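PDB 5UQZ: glucan-binding protein C, GbpC from Streptococcus mutans UA159, which probably binds glucan at the cell wall and mediates both sucrose-independent and sucrose-dependent adherence of the bacterium. Local coordinates for residues S161-V170 and F181-A189; K231-G242 and P311-D320. All coordinates share one frame; numbering follows the deposited sequence. Where two conformers were deposited one is given.

How the interactions relate
Both contacts are antiparallel strand pairings within the glucan-binding domain, a beta-supersandwich, but in different sheets. Interaction 1 belongs to the four-stranded sheet and is largely buried, although its asparagine pair lies toward the surface; interaction 2 joins two long strands of the larger sheet, closer to the centre of the molecule, and is partly buried. The first relies on side-chain amides and hydroxyls where regular pairing has given way to loops, the second on many backbone bonds plus a hydrogen-bonded Asn319-His235-Glu237 chain that ends at calcium. Their centres are 13 Å apart, and they touch where Ile182 CG2 meets Phe314 CE1 at 4.0 Å and Thr186 CG2 packs on the carbonyls of Asn319 and Asp320.

Interaction 1 (S161-V170 and F181-A189); sequences STNNEGSALV and FIGAQTSNA
Asn164 and Asn188 pair through their side-chain amides, which approach from opposite directions and exchange two hydrogen bonds. Asn164 ND2 donates to Asn188 OD1 at 2.9 Å, and Asn188 ND2 returns a bond to Asn164 OD1 at 3.0 Å. Each acceptor lies close to the donor's amide plane, yet the two planes are 38° apart, so the pair is twisted. The pair joins the loop leading into strand 167-172 to the loop leaving strand 180-184, at the open end of this beta hairpin of the four-stranded sheet; Asn188 ND2 is also held by Asp193.

Deeper in, Thr162 bonds through its hydroxyl and its backbone carbonyl. Its OG1, set between the backbone N and the carbonyl carbon (chi1 53°), donates to Gln185 O at 2.8 Å from above that carbonyl plane. Thr162 O takes the N-H of Ser187 in a nearly straight bond (171°) and lies 2.8 Å from a water oxygen, which accepts from Asn188 N.

The loop is organised from within as well. Ser161 OG receives the N-H of Asn163 in an ST turn and donates to Ser167 O, while Asn163 OD1 accepts from Glu165 N in an Asx turn.

Past this point the strands pair regularly: Leu169 and Gly183 form an antiparallel hydrogen-bonded pair through reciprocal N-H to O bonds. Val170 and Ile182 follow as a non-hydrogen-bonded pair, their side chains on the face that Ile195 and Val197 of strand 194-204 pack against. There the extended Ile182 chain spans two neighbours, with CG1 3.7 Å from Ala168 CB and CD1 3.7 Å from Val170 CG2.

Interaction 2 (K231-G242 and P311-D320); sequences KYGDHVEKVNLG and PFTFTVGGND. With CA (calcium ion), chain B.
His235 ND1 donates across the strands to Asn319 OD1 at 2.7 Å, in the ring plane and on a carbonyl lone pair. On the ring's other nitrogen, NE2 donates at 2.7 Å to OE2 of Glu237, two residues along the same strand; this bond reaches the anti lone pair of OE2, again in the ring plane, at 169°. The imidazole is thus held at both nitrogens, which fixes its rotation, and both N-H groups point at oxygens, an arrangement consistent with a positively charged ring. Glu237 binds the calcium ion through its other oxygen, OE1, at 2.5 Å. Four waters also coordinate the metal, and one of them donates to OE2; Ser224 and Asn226 contribute further ligands to the site. Asn319 is positioned in turn by Leu323 O, which takes a bond from its ND2.

Val316 packs beside this chain of bonds: CG2, placed anti to the backbone N, lies 3.4 Å from His235 CE1 and 3.7 Å from Glu237 CG. On the reverse face Thr315 OG1 rests 3.6 Å from Lys238 CB, and a water links that hydroxyl to Val236 O.

The backbones carry all this as an antiparallel pair, with axes at 171°. Reciprocal bonds join Val236 with Gly317, Lys238 with Thr315, and Asn240 with Thr313. A beta bulge shifts the register by one residue between Gly233 and Val236, where Gly318 CA comes 3.2 Å from Asp234 O in a CA-H...O contact. Beyond it, Asp320 N binds Tyr232 O, and the Asp320 carboxylate forms a salt bridge with Arg191.

Within the larger sheet, strand 312-319 has strand 194-204 on its other side, whereas strand 233-240 pairs further with strands 227-230 and 260-263; Ile327 of strand 325-329 packs against Glu237, Phe314 and Val316.

Interaction 1 (S161-V170 and F181-A189)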
loop_
_atom_site.group_PDB
_atom_site.type_symbol
_atom_site.label_atom_id
_atom_site.label_comp_id
_atom_site.label_asym_id
_atom_site.label_seq_id
_atom_site.Cartn_x
_atom_site.Cartn_y
_atom_site.Cartn_z
ATOM N N SER A 161 -13.070 -6.007 14.037
ATOM C CA SER A 161 -12.686 -6.992 13.023
ATOM C C SER A 161 -13.879 -7.284 12.112
ATOM O O SER A 161 -15.040 -6.982 12.446
ATOM C CB SER A 161 -12.257 -8.294 13.711
ATOM O OG SER A 161 -11.880 -9.219 12.734
ATOM N N THR A 162 -13.585 -7.919 10.970
ATOM C CA THR A 162 -14.598 -8.468 10.091
ATOM C C THR A 162 -15.053 -9.874 10.504
ATOM O O THR A 162 -16.015 -10.381 9.907
ATOM C CB THR A 162 -14.108 -8.460 8.641
ATOM O OG1 THR A 162 -12.843 -9.125 8.618
ATOM C CG2 THR A 162 -13.897 -7.046 8.143
ATOM N N ASN A 163 -14.362 -10.512 11.462
ATOM C CA ASN A 163 -14.831 -11.806 11.919
ATOM C C ASN A 163 -15.726 -11.636 13.145
ATOM O O ASN A 163 -16.028 -10.516 13.575
ATOM C CB ASN A 163 -13.664 -12.794 12.085
ATOM C CG ASN A 163 -12.767 -12.532 13.307
ATOM O OD1 ASN A 163 -13.160 -11.834 14.266
ATOM N ND2 ASN A 163 -11.578 -13.093 13.278
ATOM N N ASN A 164 -16.211 -12.757 13.679
ATOM C CA ASN A 164 -17.104 -12.730 14.835
ATOM C C ASN A 164 -16.387 -13.145 16.115
ATOM O O ASN A 164 -17.019 -13.566 17.077
ATOM C CB ASN A 164 -18.365 -13.555 14.589
ATOM C CG ASN A 164 -19.320 -12.847 13.642
ATOM O OD1 ASN A 164 -19.429 -11.634 13.695
ATOM N ND2 ASN A 164 -20.041 -13.601 12.828
ATOM N N GLU A 165 -15.069 -13.006 16.143
ATOM C CA GLU A 165 -14.249 -13.424 17.271
ATOM C C GLU A 165 -13.460 -12.267 17.870
ATOM O O GLU A 165 -12.647 -12.496 18.780
ATOM C CB GLU A 165 -13.282 -14.540 16.836
ATOM C CG GLU A 165 -13.944 -15.740 16.154
ATOM C CD GLU A 165 -12.930 -16.670 15.492
ATOM O OE1 GLU A 165 -11.854 -16.913 16.081
ATOM O OE2 GLU A 165 -13.208 -17.144 14.378
ATOM N N GLY A 166 -13.661 -11.042 17.386
ATOM C CA GLY A 166 -12.912 -9.904 17.934
ATOM C C GLY A 166 -11.419 -10.050 17.751
ATOM O O GLY A 166 -10.650 -9.679 18.643
ATOM N N SER A 167 -10.992 -10.590 16.599
ATOM C CA SER A 167 -9.584 -10.917 16.420
ATOM C C SER A 167 -9.186 -10.675 14.975
ATOM O O SER A 167 -10.032 -10.558 14.067
ATOM C CB SER A 167 -9.332 -12.396 16.755
ATOM O OG SER A 167 -9.937 -13.224 15.753
ATOM N N ALA A 168 -7.875 -10.580 14.767
ATOM C CA ALA A 168 -7.364 -10.540 13.407
ATOM C C ALA A 168 -5.954 -11.121 13.458
ATOM O O ALA A 168 -5.265 -11.023 14.477
ATOM C CB ALA A 168 -7.321 -9.092 12.881
ATOM N N LEU A 169 -5.551 -11.757 12.357
ATOM C CA LEU A 169 -4.219 -12.310 12.245
ATOM C C LEU A 169 -3.268 -11.246 11.692
ATOM O O LEU A 169 -3.589 -10.573 10.696
ATOM C CB LEU A 169 -4.259 -13.533 11.347
ATOM C CG LEU A 169 -2.946 -14.339 11.256
ATOM C CD1 LEU A 169 -2.577 -14.925 12.626
ATOM C CD2 LEU A 169 -3.082 -15.421 10.192
ATOM N N VAL A 170 -2.061 -11.174 12.253
ATOM C CA VAL A 170 -1.084 -10.140 11.927
ATOM C C VAL A 170 0.245 -10.777 11.591
ATOM O O VAL A 170 0.744 -11.637 12.340
ATOM C CB VAL A 170 -0.890 -9.153 13.097
ATOM C CG1 VAL A 170 0.252 -8.176 12.811
ATOM C CG2 VAL A 170 -2.188 -8.402 13.329
ATOM N N PHE A 181 0.847 -6.425 8.125
ATOM C CA PHE A 181 -0.100 -7.061 7.212
ATOM C C PHE A 181 -1.134 -7.734 8.101
ATOM O O PHE A 181 -0.765 -8.543 8.954
ATOM C CB PHE A 181 0.624 -8.055 6.294
ATOM C CG PHE A 181 -0.111 -8.386 5.053
ATOM C CD1 PHE A 181 0.542 -8.333 3.843
ATOM C CD2 PHE A 181 -1.417 -8.839 5.092
ATOM C CE1 PHE A 181 -0.109 -8.667 2.657
ATOM C CE2 PHE A 181 -2.086 -9.189 3.878
ATOM C CZ PHE A 181 -1.439 -9.058 2.694
ATOM N N ILE A 182 -2.397 -7.337 7.998
ATOM C CA ILE A 182 -3.453 -7.807 8.905
ATOM C C ILE A 182 -4.646 -8.303 8.107
ATOM O O ILE A 182 -4.957 -7.783 7.021
ATOM C CB ILE A 182 -3.800 -6.690 9.916
ATOM C CG1 ILE A 182 -4.796 -7.148 10.957
ATOM C CG2 ILE A 182 -4.305 -5.416 9.239
ATOM C CD1 ILE A 182 -4.945 -6.205 12.148
ATOM N N GLY A 183 -5.321 -9.327 8.635
ATOM C CA GLY A 183 -6.514 -9.798 7.957
ATOM C C GLY A 183 -7.343 -10.701 8.846
ATOM O O GLY A 183 -6.902 -11.147 9.904
ATOM N N ALA A 184 -8.553 -11.004 8.367
ATOM C CA ALA A 184 -9.472 -11.887 9.083
ATOM C C ALA A 184 -10.518 -12.369 8.106
ATOM O O ALA A 184 -10.740 -11.767 7.065
ATOM C CB ALA A 184 -10.149 -11.130 10.212
ATOM N N GLN A 185 -11.220 -13.449 8.489
ATOM C CA GLN A 185 -12.410 -13.823 7.723
ATOM C C GLN A 185 -13.409 -12.668 7.732
ATOM O O GLN A 185 -13.460 -11.880 8.695
ATOM C CB GLN A 185 -13.044 -15.080 8.342
ATOM C CG GLN A 185 -14.338 -15.561 7.657
ATOM C CD GLN A 185 -14.136 -15.902 6.161
ATOM O OE1 GLN A 185 -13.995 -15.013 5.304
ATOM N NE2 GLN A 185 -14.226 -17.196 5.827
ATOM N N THR A 186 -14.218 -12.573 6.660
ATOM C CA THR A 186 -15.380 -11.686 6.652
ATOM C C THR A 186 -16.574 -12.566 6.990
ATOM O O THR A 186 -17.106 -13.284 6.130
ATOM C CB THR A 186 -15.551 -11.024 5.287
ATOM O OG1 THR A 186 -14.317 -10.378 4.927
ATOM C CG2 THR A 186 -16.653 -9.963 5.323
ATOM N N SER A 187 -16.956 -12.562 8.263
ATOM C CA SER A 187 -17.903 -13.557 8.744
ATOM C C SER A 187 -19.346 -13.240 8.379
ATOM O O SER A 187 -20.161 -14.164 8.341
ATOM C CB SER A 187 -17.799 -13.671 10.262
ATOM O OG SER A 187 -16.508 -14.111 10.635
ATOM N N ASN A 188 -19.682 -11.973 8.177
ATOM C CA ASN A 188 -21.072 -11.565 7.988
ATOM C C ASN A 188 -21.300 -10.972 6.612
ATOM O O ASN A 188 -20.386 -10.412 6.020
ATOM C CB ASN A 188 -21.417 -10.536 9.041
ATOM C CG ASN A 188 -21.142 -11.051 10.432
ATOM O OD1 ASN A 188 -21.595 -12.142 10.802
ATOM N ND2 ASN A 188 -20.398 -10.288 11.220
ATOM N N ALA A 189 -22.539 -11.124 6.128
ATOM C CA ALA A 189 -22.989 -10.416 4.939
ATOM C C ALA A 189 -23.287 -8.951 5.268
ATOM O O ALA A 189 -23.421 -8.568 6.427
ATOM C CB ALA A 189 -24.279 -11.081 4.434
HETATM O O HOH W 1 -18.199 -9.426 8.531
#

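Interaction 2 (K231-G242 and P311-D320)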
loop_
_atom_site.group_PDB
_atom_site.type_symbol
_atom_site.label_atom_id
_atom_site.label_comp_id
_atom_site.label_asym_id
_atom_site.label_seq_id
_atom_site.Cartn_x
_atom_site.Cartn_y
_atom_site.Cartn_z
ATOM N N LYS A 231 -18.515 -8.010 -7.786
ATOM C CA LYS A 231 -19.526 -8.898 -7.243
ATOM C C LYS A 231 -19.184 -9.394 -5.853
ATOM O O LYS A 231 -20.092 -9.778 -5.105
ATOM C CB LYS A 231 -19.662 -10.106 -8.202
ATOM C CG LYS A 231 -20.651 -11.165 -7.785
ATOM C CD LYS A 231 -20.770 -12.275 -8.841
ATOM C CE LYS A 231 -19.476 -13.046 -9.058
ATOM N NZ LYS A 231 -19.703 -14.354 -9.766
ATOM N N TYR A 232 -17.907 -9.379 -5.490
ATOM C CA TYR A 232 -17.464 -9.920 -4.216
ATOM C C TYR A 232 -17.220 -8.864 -3.152
ATOM O O TYR A 232 -16.770 -9.224 -2.057
ATOM C CB TYR A 232 -16.204 -10.771 -4.419
ATOM C CG TYR A 232 -16.485 -11.951 -5.322
ATOM C CD1 TYR A 232 -17.071 -13.103 -4.814
ATOM C CD2 TYR A 232 -16.202 -11.902 -6.683
ATOM C CE1 TYR A 232 -17.354 -14.178 -5.634
ATOM C CE2 TYR A 232 -16.478 -12.988 -7.517
ATOM C CZ TYR A 232 -17.055 -14.107 -6.975
ATOM O OH TYR A 232 -17.345 -15.173 -7.783
ATOM N N GLY A 233 -17.515 -7.589 -3.415
ATOM C CA GLY A 233 -17.410 -6.607 -2.342
ATOM C C GLY A 233 -17.326 -5.187 -2.857
ATOM O O GLY A 233 -17.089 -4.935 -4.035
ATOM N N ASP A 234 -17.506 -4.242 -1.916
ATOM C CA ASP A 234 -17.206 -2.837 -2.140
ATOM C C ASP A 234 -16.123 -2.530 -1.102
ATOM O O ASP A 234 -16.358 -1.948 -0.044
ATOM C CB ASP A 234 -18.444 -1.967 -1.942
ATOM C CG ASP A 234 -18.182 -0.536 -2.329
ATOM O OD1 ASP A 234 -17.212 -0.251 -3.058
ATOM O OD2 ASP A 234 -18.964 0.336 -1.918
ATOM N N HIS A 235 -14.898 -2.929 -1.430
ATOM C CA HIS A 235 -13.763 -2.958 -0.514
ATOM C C HIS A 235 -13.080 -1.593 -0.529
ATOM O O HIS A 235 -12.632 -1.151 -1.597
ATOM C CB HIS A 235 -12.799 -3.988 -1.082
ATOM C CG HIS A 235 -11.494 -4.091 -0.343
ATOM N ND1 HIS A 235 -11.187 -5.163 0.466
ATOM C CD2 HIS A 235 -10.395 -3.289 -0.333
ATOM C CE1 HIS A 235 -9.942 -5.041 0.907
ATOM N NE2 HIS A 235 -9.437 -3.899 0.446
ATOM N N VAL A 236 -13.013 -0.934 0.625
ATOM C CA VAL A 236 -12.441 0.406 0.701
ATOM C C VAL A 236 -11.451 0.445 1.857
ATOM O O VAL A 236 -11.758 -0.001 2.976
ATOM C CB VAL A 236 -13.531 1.490 0.895
ATOM C CG1 VAL A 236 -12.915 2.889 0.771
ATOM C CG2 VAL A 236 -14.711 1.364 -0.029
ATOM N N GLU A 237 -10.267 1.001 1.586
ATOM C CA GLU A 237 -9.225 1.231 2.589
ATOM C C GLU A 237 -9.199 2.718 2.907
ATOM O O GLU A 237 -9.169 3.554 1.995
ATOM C CB GLU A 237 -7.893 0.713 2.048
ATOM C CG GLU A 237 -8.000 -0.787 1.786
ATOM C CD GLU A 237 -6.837 -1.473 1.113
ATOM O OE1 GLU A 237 -5.749 -0.898 0.953
ATOM O OE2 GLU A 237 -7.050 -2.676 0.760
ATOM N N LYS A 238 -9.191 3.044 4.195
ATOM C CA LYS A 238 -9.343 4.422 4.667
ATOM C C LYS A 238 -8.372 4.708 5.795
ATOM O O LYS A 238 -7.957 3.802 6.514
ATOM C CB LYS A 238 -10.775 4.650 5.242
ATOM C CG LYS A 238 -11.917 4.278 4.295
ATOM C CD LYS A 238 -13.260 4.644 4.909
ATOM C CE LYS A 238 -14.389 4.419 3.937
ATOM N NZ LYS A 238 -15.697 4.612 4.598
ATOM N N VAL A 239 -8.041 5.999 5.949
ATOM C CA VAL A 239 -7.262 6.431 7.110
ATOM C C VAL A 239 -7.951 7.622 7.762
ATOM O O VAL A 239 -8.268 8.607 7.083
ATOM C CB VAL A 239 -5.814 6.786 6.742
ATOM C CG1 VAL A 239 -5.018 7.104 8.036
ATOM C CG2 VAL A 239 -5.185 5.656 5.985
ATOM N N ASN A 240 -8.155 7.567 9.079
ATOM C CA ASN A 240 -8.566 8.713 9.866
ATOM C C ASN A 240 -7.290 9.294 10.464
ATOM O O ASN A 240 -6.621 8.642 11.281
ATOM C CB ASN A 240 -9.545 8.292 10.955
ATOM C CG ASN A 240 -10.082 9.483 11.719
ATOM O OD1 ASN A 240 -9.358 10.451 11.981
ATOM N ND2 ASN A 240 -11.382 9.444 12.064
ATOM N N LEU A 241 -6.930 10.500 10.032
ATOM C CA LEU A 241 -5.638 11.062 10.405
ATOM C C LEU A 241 -5.625 11.657 11.806
ATOM O O LEU A 241 -4.529 11.998 12.289
ATOM C CB LEU A 241 -5.177 12.147 9.416
ATOM C CG LEU A 241 -4.666 11.518 8.088
ATOM C CD1 LEU A 241 -5.733 10.818 7.258
ATOM C CD2 LEU A 241 -4.119 12.643 7.266
ATOM N N GLY A 242 -6.774 11.776 12.470
ATOM C CA GLY A 242 -6.731 12.338 13.800
ATOM C C GLY A 242 -6.241 13.769 13.734
ATOM O O GLY A 242 -6.650 14.559 12.877
ATOM N N PRO A 311 -1.998 9.796 17.425
ATOM C CA PRO A 311 -2.540 8.533 16.844
ATOM C C PRO A 311 -3.362 8.778 15.573
ATOM O O PRO A 311 -3.961 9.854 15.352
ATOM C CB PRO A 311 -3.441 7.994 17.966
ATOM C CG PRO A 311 -2.833 8.595 19.227
ATOM C CD PRO A 311 -2.383 9.997 18.843
ATOM N N PHE A 312 -3.376 7.743 14.742
ATOM C CA PHE A 312 -4.194 7.722 13.545
ATOM C C PHE A 312 -4.726 6.309 13.384
ATOM O O PHE A 312 -4.226 5.381 13.999
ATOM C CB PHE A 312 -3.387 8.199 12.314
ATOM C CG PHE A 312 -2.165 7.415 12.046
ATOM C CD1 PHE A 312 -0.970 7.735 12.717
ATOM C CD2 PHE A 312 -2.168 6.349 11.147
ATOM C CE1 PHE A 312 0.206 7.001 12.502
ATOM C CE2 PHE A 312 -0.984 5.635 10.925
ATOM C CZ PHE A 312 0.188 5.958 11.610
ATOM N N THR A 313 -5.754 6.150 12.548
ATOM C CA THR A 313 -6.435 4.855 12.455
ATOM C C THR A 313 -6.646 4.474 11.004
ATOM O O THR A 313 -7.191 5.263 10.230
ATOM C CB THR A 313 -7.797 4.947 13.153
ATOM O OG1 THR A 313 -7.590 5.317 14.518
ATOM C CG2 THR A 313 -8.552 3.617 13.094
ATOM N N PHE A 314 -6.260 3.265 10.619
ATOM C CA PHE A 314 -6.587 2.780 9.287
ATOM C C PHE A 314 -7.698 1.753 9.379
ATOM O O PHE A 314 -7.837 1.049 10.399
ATOM C CB PHE A 314 -5.371 2.228 8.549
ATOM C CG PHE A 314 -4.768 0.941 9.102
ATOM C CD1 PHE A 314 -5.312 -0.297 8.719
ATOM C CD2 PHE A 314 -3.648 0.972 9.898
ATOM C CE1 PHE A 314 -4.749 -1.478 9.175
ATOM C CE2 PHE A 314 -3.079 -0.237 10.352
ATOM C CZ PHE A 314 -3.619 -1.463 9.982
ATOM N N THR A 315 -8.513 1.693 8.325
ATOM C CA THR A 315 -9.582 0.714 8.277
ATOM C C THR A 315 -9.676 0.082 6.902
ATOM O O THR A 315 -9.309 0.685 5.883
ATOM C CB THR A 315 -10.984 1.268 8.678
ATOM O OG1 THR A 315 -11.464 2.139 7.660
ATOM C CG2 THR A 315 -10.936 2.053 9.981
ATOM N N VAL A 316 -10.216 -1.125 6.872
ATOM C CA VAL A 316 -10.516 -1.815 5.627
ATOM C C VAL A 316 -11.789 -2.608 5.832
ATOM O O VAL A 316 -11.947 -3.307 6.850
ATOM C CB VAL A 316 -9.333 -2.693 5.134
ATOM C CG1 VAL A 316 -8.880 -3.703 6.198
ATOM C CG2 VAL A 316 -9.674 -3.368 3.832
ATOM N N GLY A 317 -12.708 -2.515 4.876
ATOM C CA GLY A 317 -13.963 -3.247 4.987
ATOM C C GLY A 317 -14.702 -3.190 3.671
ATOM O O GLY A 317 -14.264 -2.557 2.716
ATOM N N GLY A 318 -15.843 -3.879 3.631
ATOM C CA GLY A 318 -16.693 -3.883 2.448
ATOM C C GLY A 318 -16.712 -5.178 1.665
ATOM O O GLY A 318 -17.504 -5.294 0.722
ATOM N N ASN A 319 -15.867 -6.157 2.003
ATOM C CA ASN A 319 -15.919 -7.438 1.307
ATOM C C ASN A 319 -17.229 -8.141 1.603
ATOM O O ASN A 319 -17.817 -7.983 2.684
ATOM C CB ASN A 319 -14.829 -8.379 1.840
ATOM C CG ASN A 319 -13.460 -8.026 1.318
ATOM O OD1 ASN A 319 -13.219 -6.871 0.895
ATOM N ND2 ASN A 319 -12.514 -8.928 1.424
ATOM N N ASP A 320 -17.658 -8.989 0.661
ATOM C CA ASP A 320 -18.765 -9.881 0.939
ATOM C C ASP A 320 -18.361 -10.971 1.939
ATOM O O ASP A 320 -17.176 -11.303 2.145
ATOM C CB ASP A 320 -19.279 -10.513 -0.355
ATOM C CG ASP A 320 -20.119 -9.516 -1.169
ATOM O OD1 ASP A 320 -20.797 -8.668 -0.543
ATOM O OD2 ASP A 320 -20.139 -9.606 -2.382
HETATM CA CA CA B . -3.607 -1.473 -0.136
HETATM O O HOH W 2 -12.699 0.954 5.508
HETATM O O HOH W 3 -4.988 -3.625 -0.330
HETATM O O HOH W 4 -2.651 -3.164 -1.645
HETATM O O HOH W 5 -2.651 -3.486 0.946
HETATM O O HOH W 6 -2.590 -0.735 1.881
#